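N(G),N(G)-dimethylarginine dimethylaminohydrolase (Pseudomonas aeruginosa, PDB 1H70) hydrolyses N-omega-methylated arginines, the natural inhibitors of nitric oxide synthase, to L-citrulline and dimethylamine or methylamine. Local coordinates at residues A[211-216]-A[229-234]; A[11-16]-A[55-60]; A[72-77]-A[149-154]. The protein carries 1 engineered substitution. All blocks are in the same frame, centred on the assembly; numbering follows the deposited sequence.

Contact 1: residues A[211-216]-A[229-234]; sequences ERVIMP and LGYRVI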
loop_
_atom_site.group_PDB
_atom_site.type_symbol
_atom_site.label_atom_id
_atom_site.label_comp_id
_atom_site.label_asym_id
_atom_site.label_seq_id
_atom_site.Cartn_x
_atom_site.Cartn_y
_atom_site.Cartn_z
ATOM N N GLU A 211 6.839 -8.002 -12.773
ATOM C CA GLU A 211 7.557 -7.273 -13.831
ATOM C C GLU A 211 6.739 -6.203 -14.548
ATOM O O GLU A 211 7.251 -5.520 -15.433
ATOM C CB GLU A 211 8.329 -8.181 -14.789
ATOM C CG GLU A 211 9.363 -9.122 -14.164
ATOM C CD GLU A 211 10.357 -8.552 -13.145
ATOM O OE1 GLU A 211 10.554 -7.325 -13.006
ATOM O OE2 GLU A 211 10.956 -9.414 -12.440
ATOM N N ARG A 212 5.469 -6.051 -14.168
ATOM C CA ARG A 212 4.624 -4.957 -14.626
ATOM C C ARG A 212 4.727 -3.918 -13.512
ATOM O O ARG A 212 4.983 -4.297 -12.350
ATOM C CB ARG A 212 3.140 -5.334 -14.731
ATOM C CG ARG A 212 2.836 -6.843 -14.864
ATOM C CD ARG A 212 2.909 -7.312 -16.239
ATOM N NE ARG A 212 2.355 -8.578 -16.723
ATOM C CZ ARG A 212 2.665 -9.873 -16.645
ATOM N NH1 ARG A 212 1.900 -10.686 -17.371
ATOM N NH2 ARG A 212 3.615 -10.412 -15.859
ATOM N N VAL A 213 4.563 -2.646 -13.821
ATOM C CA VAL A 213 4.543 -1.644 -12.755
ATOM C C VAL A 213 3.289 -0.824 -13.016
ATOM O O VAL A 213 3.129 -0.223 -14.093
ATOM C CB VAL A 213 5.786 -0.756 -12.634
ATOM C CG1 VAL A 213 5.470 0.421 -11.707
ATOM C CG2 VAL A 213 6.969 -1.505 -12.039
ATOM N N ILE A 214 2.373 -0.840 -12.054
ATOM C CA ILE A 214 1.115 -0.103 -12.191
ATOM C C ILE A 214 1.291 1.250 -11.516
ATOM O O ILE A 214 1.732 1.308 -10.355
ATOM C CB ILE A 214 -0.065 -0.894 -11.606
ATOM C CG1 ILE A 214 -0.309 -2.161 -12.457
ATOM C CG2 ILE A 214 -1.327 -0.034 -11.598
ATOM C CD1 ILE A 214 -1.306 -3.147 -11.860
ATOM N N MET A 215 1.003 2.338 -12.222
ATOM C CA MET A 215 1.239 3.663 -11.653
ATOM C C MET A 215 0.075 4.576 -12.023
ATOM O O MET A 215 -0.671 4.267 -12.972
ATOM C CB MET A 215 2.547 4.254 -12.233
ATOM C CG MET A 215 2.374 4.621 -13.700
ATOM S SD MET A 215 3.841 5.423 -14.448
ATOM C CE MET A 215 3.933 6.854 -13.437
ATOM N N PRO A 216 -0.081 5.681 -11.297
ATOM C CA PRO A 216 -1.132 6.664 -11.606
ATOM C C PRO A 216 -0.873 7.311 -12.970
ATOM O O PRO A 216 0.291 7.561 -13.369
ATOM C CB PRO A 216 -0.988 7.710 -10.499
ATOM C CG PRO A 216 0.403 7.556 -9.976
ATOM C CD PRO A 216 0.733 6.092 -10.139
ATOM N N LEU A 229 13.857 1.348 -17.065
ATOM C CA LEU A 229 14.463 0.293 -16.279
ATOM C C LEU A 229 14.130 -1.095 -16.833
ATOM O O LEU A 229 14.844 -2.056 -16.530
ATOM C CB LEU A 229 14.104 0.444 -14.802
ATOM C CG LEU A 229 14.842 1.633 -14.170
ATOM C CD1 LEU A 229 14.094 2.167 -12.972
ATOM C CD2 LEU A 229 16.264 1.246 -13.813
ATOM N N GLY A 230 13.076 -1.212 -17.646
ATOM C CA GLY A 230 12.735 -2.479 -18.267
ATOM C C GLY A 230 11.380 -3.049 -17.895
ATOM O O GLY A 230 11.002 -4.124 -18.361
ATOM N N TYR A 231 10.648 -2.335 -17.049
ATOM C CA TYR A 231 9.333 -2.777 -16.612
ATOM C C TYR A 231 8.229 -2.466 -17.622
ATOM O O TYR A 231 8.297 -1.480 -18.334
ATOM C CB TYR A 231 8.961 -2.089 -15.300
ATOM C CG TYR A 231 9.939 -2.315 -14.172
ATOM C CD1 TYR A 231 9.994 -3.522 -13.519
ATOM C CD2 TYR A 231 10.801 -1.305 -13.767
ATOM C CE1 TYR A 231 10.890 -3.744 -12.471
ATOM C CE2 TYR A 231 11.698 -1.498 -12.739
ATOM C CZ TYR A 231 11.735 -2.716 -12.090
ATOM O OH TYR A 231 12.634 -2.880 -11.064
ATOM N N ARG A 232 7.194 -3.304 -17.642
ATOM C CA ARG A 232 6.031 -3.031 -18.476
ATOM C C ARG A 232 5.160 -2.079 -17.668
ATOM O O ARG A 232 4.564 -2.493 -16.676
ATOM C CB ARG A 232 5.237 -4.296 -18.776
ATOM C CG ARG A 232 5.978 -5.264 -19.668
ATOM C CD ARG A 232 5.199 -6.542 -19.964
ATOM N NE ARG A 232 3.936 -6.276 -20.638
ATOM C CZ ARG A 232 3.060 -7.223 -20.934
ATOM N NH1 ARG A 232 3.304 -8.489 -20.628
ATOM N NH2 ARG A 232 1.926 -6.911 -21.557
ATOM N N VAL A 233 5.101 -0.814 -18.082
ATOM C CA VAL A 233 4.336 0.150 -17.301
ATOM C C VAL A 233 2.875 0.264 -17.721
ATOM O O VAL A 233 2.546 0.399 -18.907
ATOM C CB VAL A 233 5.045 1.516 -17.265
ATOM C CG1 VAL A 233 4.304 2.522 -16.370
ATOM C CG2 VAL A 233 6.484 1.341 -16.814
ATOM N N ILE A 234 1.997 0.186 -16.725
ATOM C CA ILE A 234 0.561 0.312 -16.945
ATOM C C ILE A 234 0.077 1.561 -16.216
ATOM O O ILE A 234 0.295 1.674 -15.019
ATOM C CB ILE A 234 -0.199 -0.911 -16.416
ATOM C CG1 ILE A 234 0.358 -2.198 -17.030
ATOM C CG2 ILE A 234 -1.697 -0.748 -16.691
ATOM C CD1 ILE A 234 -0.187 -3.467 -16.365
#
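With its CG1 anti to the backbone N (chi1 167°), Val213 holds its other methyl, CG2, over one face of the Tyr231 ring, a CH-pi contact 4.2 Å from CG2 to the ring centroid. Tyr231, its CG beside its own backbone N (chi1 -58°), offers its edge to Glu211, whose OE1 approaches Tyr231 CE1 at 3.6 Å. The carboxylate is held by Trp208 and His173, and the phenol hydroxyl by Asn175. Strands 212-216 and 232-236 are the parallel pair of a beta-alpha-beta unit, connected by helix 220-227. Four backbone hydrogen bonds join the two segments, from Arg232 N to Glu211 O through to Met215 N to Ile234 O; the straightest runs from Ile234 N to Val213 O, 2.9 Å. Side chains alternate between the two faces. Met215 SD lies 3.5 Å from Val233 CG1, and the flexible, polarisable thioether and compact valine fit against helix 220-227. On the other face Ile214 and Ile234, beta-branched as extended strands prefer, run side by side against helix 29-43. Beyond them two arginines lie alongside, Arg212 NE 4.0 Å from Arg232 NH1; Arg212 is also held by Asn210 O through NH2 and by a salt bridge to Asp47, which probably eases the repulsion.

Contact 2: residues A[11-16]-A[55-60]; sequences PARSLV and PDERFP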
loop_
_atom_site.group_PDB
_atom_site.type_symbol
_atom_site.label_atom_id
_atom_site.label_comp_id
_atom_site.label_asym_id
_atom_site.label_seq_id
_atom_site.Cartn_x
_atom_site.Cartn_y
_atom_site.Cartn_z
ATOM N N PRO A 11 -15.103 0.005 -3.954
ATOM C CA PRO A 11 -15.334 1.206 -3.136
ATOM C C PRO A 11 -16.818 1.354 -2.767
ATOM O O PRO A 11 -17.694 0.932 -3.544
ATOM C CB PRO A 11 -14.854 2.341 -4.053
ATOM C CG PRO A 11 -15.048 1.810 -5.424
ATOM C CD PRO A 11 -14.747 0.319 -5.353
ATOM N N ALA A 12 -17.092 1.891 -1.585
ATOM C CA ALA A 12 -18.461 2.091 -1.112
ATOM C C ALA A 12 -18.952 3.460 -1.541
ATOM O O ALA A 12 -18.151 4.333 -1.905
ATOM C CB ALA A 12 -18.506 2.003 0.393
ATOM N N ARG A 13 -20.266 3.694 -1.470
ATOM C CA ARG A 13 -20.757 5.020 -1.798
ATOM C C ARG A 13 -20.210 6.008 -0.783
ATOM O O ARG A 13 -19.985 7.187 -1.115
ATOM C CB ARG A 13 -22.282 5.086 -1.782
ATOM C CG ARG A 13 -22.972 4.386 -2.958
ATOM C CD ARG A 13 -24.496 4.388 -2.819
ATOM N NE ARG A 13 -24.952 3.607 -1.670
ATOM C CZ ARG A 13 -25.120 2.285 -1.696
ATOM N NH1 ARG A 13 -24.851 1.623 -2.805
ATOM N NH2 ARG A 13 -25.540 1.623 -0.626
ATOM N N SER A 14 -20.007 5.558 0.457
ATOM C CA SER A 14 -19.469 6.423 1.518
ATOM C C SER A 14 -18.010 6.860 1.307
ATOM O O SER A 14 -17.486 7.643 2.097
ATOM C CB SER A 14 -19.647 5.818 2.921
ATOM O OG SER A 14 -18.999 4.566 3.002
ATOM N N LEU A 15 -17.384 6.374 0.243
ATOM C CA LEU A 15 -16.020 6.768 -0.153
ATOM C C LEU A 15 -15.920 8.294 -0.232
ATOM O O LEU A 15 -14.879 8.865 0.074
ATOM C CB LEU A 15 -15.688 6.239 -1.550
ATOM C CG LEU A 15 -14.286 6.554 -2.093
ATOM C CD1 LEU A 15 -13.305 5.517 -1.579
ATOM C CD2 LEU A 15 -14.232 6.593 -3.622
ATOM N N VAL A 16 -16.998 8.954 -0.663
ATOM C CA VAL A 16 -16.987 10.410 -0.771
ATOM C C VAL A 16 -16.634 11.078 0.544
ATOM O O VAL A 16 -16.135 12.210 0.542
ATOM C CB VAL A 16 -18.311 10.988 -1.295
ATOM C CG1 VAL A 16 -18.643 10.393 -2.664
ATOM C CG2 VAL A 16 -19.434 10.771 -0.305
ATOM N N PRO A 55 -18.324 -4.061 -1.358
ATOM C CA PRO A 55 -18.229 -2.786 -0.643
ATOM C C PRO A 55 -18.839 -2.877 0.748
ATOM O O PRO A 55 -19.725 -3.708 1.000
ATOM C CB PRO A 55 -19.027 -1.822 -1.524
ATOM C CG PRO A 55 -19.928 -2.682 -2.351
ATOM C CD PRO A 55 -19.240 -4.014 -2.523
ATOM N N ASP A 56 -18.389 -2.027 1.669
ATOM C CA ASP A 56 -18.988 -2.015 3.013
ATOM C C ASP A 56 -19.223 -0.546 3.316
ATOM O O ASP A 56 -18.278 0.191 3.555
ATOM C CB ASP A 56 -18.079 -2.620 4.061
ATOM C CG ASP A 56 -18.798 -2.872 5.373
ATOM O OD1 ASP A 56 -19.685 -2.063 5.770
ATOM O OD2 ASP A 56 -18.555 -3.907 6.028
ATOM N N GLU A 57 -20.483 -0.127 3.305
ATOM C CA GLU A 57 -20.824 1.271 3.542
ATOM C C GLU A 57 -20.427 1.827 4.903
ATOM O O GLU A 57 -20.254 3.049 5.065
ATOM C CB GLU A 57 -22.341 1.480 3.321
ATOM C CG GLU A 57 -22.769 1.220 1.892
ATOM C CD GLU A 57 -22.099 2.183 0.926
ATOM O OE1 GLU A 57 -21.766 3.313 1.362
ATOM O OE2 GLU A 57 -21.893 1.827 -0.253
ATOM N N ARG A 58 -20.276 0.956 5.889
ATOM C CA ARG A 58 -19.896 1.399 7.220
ATOM C C ARG A 58 -18.449 1.900 7.266
ATOM O O ARG A 58 -18.077 2.532 8.216
ATOM C CB ARG A 58 -19.996 0.257 8.232
ATOM C CG ARG A 58 -21.367 -0.368 8.409
ATOM C CD ARG A 58 -21.274 -1.564 9.351
ATOM N NE ARG A 58 -20.455 -2.614 8.740
ATOM C CZ ARG A 58 -20.277 -3.805 9.253
ATOM N NH1 ARG A 58 -20.895 -4.118 10.395
ATOM N NH2 ARG A 58 -19.513 -4.689 8.616
ATOM N N PHE A 59 -17.656 1.580 6.255
ATOM C CA PHE A 59 -16.244 1.937 6.222
ATOM C C PHE A 59 -15.869 2.653 4.923
ATOM O O PHE A 59 -15.434 2.045 3.950
ATOM C CB PHE A 59 -15.363 0.692 6.414
ATOM C CG PHE A 59 -15.550 0.028 7.760
ATOM C CD1 PHE A 59 -16.364 -1.098 7.871
ATOM C CD2 PHE A 59 -14.944 0.530 8.899
ATOM C CE1 PHE A 59 -16.559 -1.700 9.081
ATOM C CE2 PHE A 59 -15.139 -0.065 10.121
ATOM C CZ PHE A 59 -15.955 -1.187 10.214
ATOM N N PRO A 60 -16.037 3.973 4.904
ATOM C CA PRO A 60 -15.748 4.791 3.723
ATOM C C PRO A 60 -14.389 4.531 3.050
ATOM O O PRO A 60 -14.266 4.574 1.821
ATOM C CB PRO A 60 -15.737 6.204 4.305
ATOM C CG PRO A 60 -16.787 6.135 5.386
ATOM C CD PRO A 60 -16.583 4.768 6.032
HETATM O O HOH W 1 -14.595 2.392 0.453
#
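Charge and hydrogen bonding centre on Glu57, whose carboxylate meets the backbone N-H groups at the start of the 3-10 segment 13-16. Arg13 N donates to Glu57 OE2 at 2.8 Å, and Ser14 N to Glu57 OE1 at 3.0 Å; each oxygen uses its syn lone pair, so the two bonds fix the rotation of the carboxylate. The bend in the Glu57 chain (chi2 -62°) folds the group back onto this backbone, and a glutamate is long enough to span the distance. The Arg13 side chain then lies across it: OE2 sits over the centre of the guanidinium, whose plane is 14° from that of the carboxylate. This ion pair is long, 3.7 Å from Arg13 NH2 to Glu57 OE2, and acts through charge alone, since no N-H points at the oxygen. A third hydrogen bond runs from Ser14 OG to the backbone O of Glu57, 2.9 Å. It is allowed by a chi1 of 59°, which sets the small hydroxyl between the backbone N and carbonyl carbon. A water accepts from Ala12 N and donates to Pro60 O, 2.6 Å from that oxygen.

Apolar contact is slight: Ala12 CB lies 4.3 Å from Pro55 CB. The Pro60 ring instead lies against the carbonyl and hydroxyl oxygens of Ser14.

Asp56 probably stiffens the partner loop: its OD1 accepts from Arg58 N in an Asx turn, while Arg58 grips the carboxylate side-on, within a type I turn from Asp56 to Phe59.

The loop after strand 5-9 thus meets the loop after strand 49-53. Pro11 and Leu15 pack on helices 29-43 and 239-242, Leu15 also touches the substrate-binding residue Ile244, and Phe59 rests on helix 89-100.

Contact 3: residues A[72-77]-A[149-154]; sequences TSRCAI and HGLSGS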
loop_
_atom_site.group_PDB
_atom_site.type_symbol
_atom_site.label_atom_id
_atom_site.label_comp_id
_atom_site.label_asym_id
_atom_site.label_seq_id
_atom_site.Cartn_x
_atom_site.Cartn_y
_atom_site.Cartn_z
ATOM N N THR A 72 2.667 -11.736 3.919
ATOM C CA THR A 72 4.031 -12.084 3.532
ATOM C C THR A 72 4.053 -13.492 2.946
ATOM O O THR A 72 3.015 -14.120 2.776
ATOM C CB THR A 72 5.014 -11.995 4.731
ATOM O OG1 THR A 72 4.860 -13.162 5.559
ATOM C CG2 THR A 72 4.693 -10.792 5.619
ATOM N N SER A 73 5.235 -14.012 2.618
ATOM C CA SER A 73 5.315 -15.372 2.082
ATOM C C SER A 73 5.236 -16.427 3.170
ATOM O O SER A 73 5.123 -17.622 2.871
ATOM C CB SER A 73 6.661 -15.564 1.368
ATOM O OG SER A 73 7.693 -15.220 2.281
ATOM N N ARG A 74 5.308 -16.002 4.424
ATOM C CA ARG A 74 5.307 -16.929 5.549
ATOM C C ARG A 74 4.060 -16.849 6.421
ATOM O O ARG A 74 3.713 -17.829 7.083
ATOM C CB ARG A 74 6.511 -16.663 6.457
ATOM C CG ARG A 74 7.844 -16.486 5.732
ATOM C CD ARG A 74 8.713 -17.719 5.688
ATOM N NE ARG A 74 9.868 -17.504 4.823
ATOM C CZ ARG A 74 11.080 -17.103 5.205
ATOM N NH1 ARG A 74 11.357 -16.844 6.474
ATOM N NH2 ARG A 74 12.037 -16.956 4.293
ATOM N N CYS A 75 3.426 -15.683 6.486
ATOM C CA CYS A 75 2.247 -15.477 7.316
ATOM C C CYS A 75 1.549 -14.177 6.964
ATOM O O CYS A 75 2.060 -13.387 6.175
ATOM C CB CYS A 75 2.632 -15.392 8.797
ATOM S SG CYS A 75 3.652 -13.941 9.178
ATOM N N ALA A 76 0.377 -13.971 7.565
ATOM C CA ALA A 76 -0.364 -12.725 7.409
ATOM C C ALA A 76 -0.540 -12.167 8.827
ATOM O O ALA A 76 -0.792 -12.914 9.779
ATOM C CB ALA A 76 -1.715 -12.904 6.759
ATOM N N ILE A 77 -0.396 -10.858 8.942
ATOM C CA ILE A 77 -0.544 -10.181 10.220
ATOM C C ILE A 77 -1.652 -9.157 10.073
ATOM O O ILE A 77 -1.507 -8.205 9.301
ATOM C CB ILE A 77 0.758 -9.425 10.600
ATOM C CG1 ILE A 77 1.988 -10.334 10.549
ATOM C CG2 ILE A 77 0.658 -8.840 12.002
ATOM C CD1 ILE A 77 2.817 -10.213 9.242
ATOM N N HIS A 149 8.949 -15.543 12.389
ATOM C CA HIS A 149 8.828 -16.225 11.105
ATOM C C HIS A 149 10.088 -16.158 10.232
ATOM O O HIS A 149 10.036 -16.506 9.048
ATOM C CB HIS A 149 7.618 -15.677 10.342
ATOM C CG HIS A 149 6.339 -16.066 11.011
ATOM N ND1 HIS A 149 5.721 -17.270 10.766
ATOM C CD2 HIS A 149 5.606 -15.446 11.961
ATOM C CE1 HIS A 149 4.633 -17.359 11.516
ATOM N NE2 HIS A 149 4.543 -16.265 12.249
ATOM N N GLY A 150 11.223 -15.763 10.798
ATOM C CA GLY A 150 12.448 -15.711 10.022
ATOM C C GLY A 150 12.607 -14.511 9.106
ATOM O O GLY A 150 13.539 -14.481 8.291
ATOM N N LEU A 151 11.727 -13.528 9.215
ATOM C CA LEU A 151 11.856 -12.321 8.412
ATOM C C LEU A 151 12.476 -11.219 9.282
ATOM O O LEU A 151 12.690 -11.415 10.479
ATOM C CB LEU A 151 10.490 -11.907 7.865
ATOM C CG LEU A 151 9.848 -12.990 6.998
ATOM C CD1 LEU A 151 8.356 -12.725 6.774
ATOM C CD2 LEU A 151 10.578 -13.044 5.670
ATOM N N SER A 152 12.765 -10.062 8.698
ATOM C CA SER A 152 13.379 -8.982 9.467
ATOM C C SER A 152 12.610 -7.669 9.275
ATOM O O SER A 152 11.791 -7.560 8.362
ATOM C CB SER A 152 14.868 -8.870 9.098
ATOM O OG SER A 152 15.029 -8.384 7.770
ATOM N N GLY A 153 12.842 -6.687 10.138
ATOM C CA GLY A 153 12.144 -5.416 10.005
ATOM C C GLY A 153 12.907 -4.308 10.710
ATOM O O GLY A 153 13.735 -4.597 11.553
ATOM N N SER A 154 12.628 -3.054 10.373
ATOM C CA SER A 154 13.295 -1.916 11.000
ATOM C C SER A 154 12.346 -0.732 10.961
ATOM O O SER A 154 11.366 -0.783 10.208
ATOM C CB SER A 154 14.611 -1.593 10.287
ATOM O OG SER A 154 14.416 -1.313 8.905
#
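Cys75 lies over one face of the His149 imidazole. Its SG is 3.9 Å from the ring centroid and 15° off the ring normal, a sulfur-aromatic contact, while CB makes a CH-pi contact with the same ring. A chi1 of 65° sets SG between the backbone N and the carbonyl carbon, and thus above the CD2 side of the imidazole. The small, polarisable thiol suits this buried place, and NE2 of the same ring is hydrogen-bonded to Glu106.

Arg74 meets the other segment both edge-on and face-on. At its edge, NH1 donates to His149 O at 2.9 Å, with the acceptor 7° out of the guanidinium plane. Over one face lies Leu151 CD2, 3.9 Å above the plane and offset toward the rim. The other leucine methyl, CD1, is 3.9 Å from Arg74 CG, the leucine crossing the arginine chain obliquely. Leu151 CD1 also meets Thr72 tip to tip, 3.7 Å from OG1. That hydroxyl is tied into its own loop, accepting from Arg74 N in an ST turn and donating to Cys75 O.

Gly150, with positive phi, is the C-prime residue of the Schellman motif ending helix 136-148, a place glycine fills readily; the turn presents His149 O to the arginine. The hairpin loop between strands 69-71 and 76-78 therefore packs against the link from that helix to strand 152-157. Thr72 and Leu151 both touch Leu146 of the helix and Phe126 of strand 125-130, so the hairpin of one three-stranded sheet rests against the next.

The three contacts are separate, their centres 26 to 30 Å apart and their nearest atoms about 15 to 16 Å apart. The small sheets of contacts 1 and 3 are repeats of the five-bladed pentein propeller. Contact 2 is closest to the substrate pocket, with the Leu15 side chain about 7 Å from bound citrulline and that of Pro60 about 4 Å from that of Asp61. Contact 1 is more remote: the Ile214 side chain lies about 13 Å from citrulline and about 11 Å from that of Ser250, the engineered replacement of the nucleophile. In contact 3, the Thr72 side chain is about 12 Å from that of Glu66. Helix 29-43 packs on residues of contacts 1 and 2.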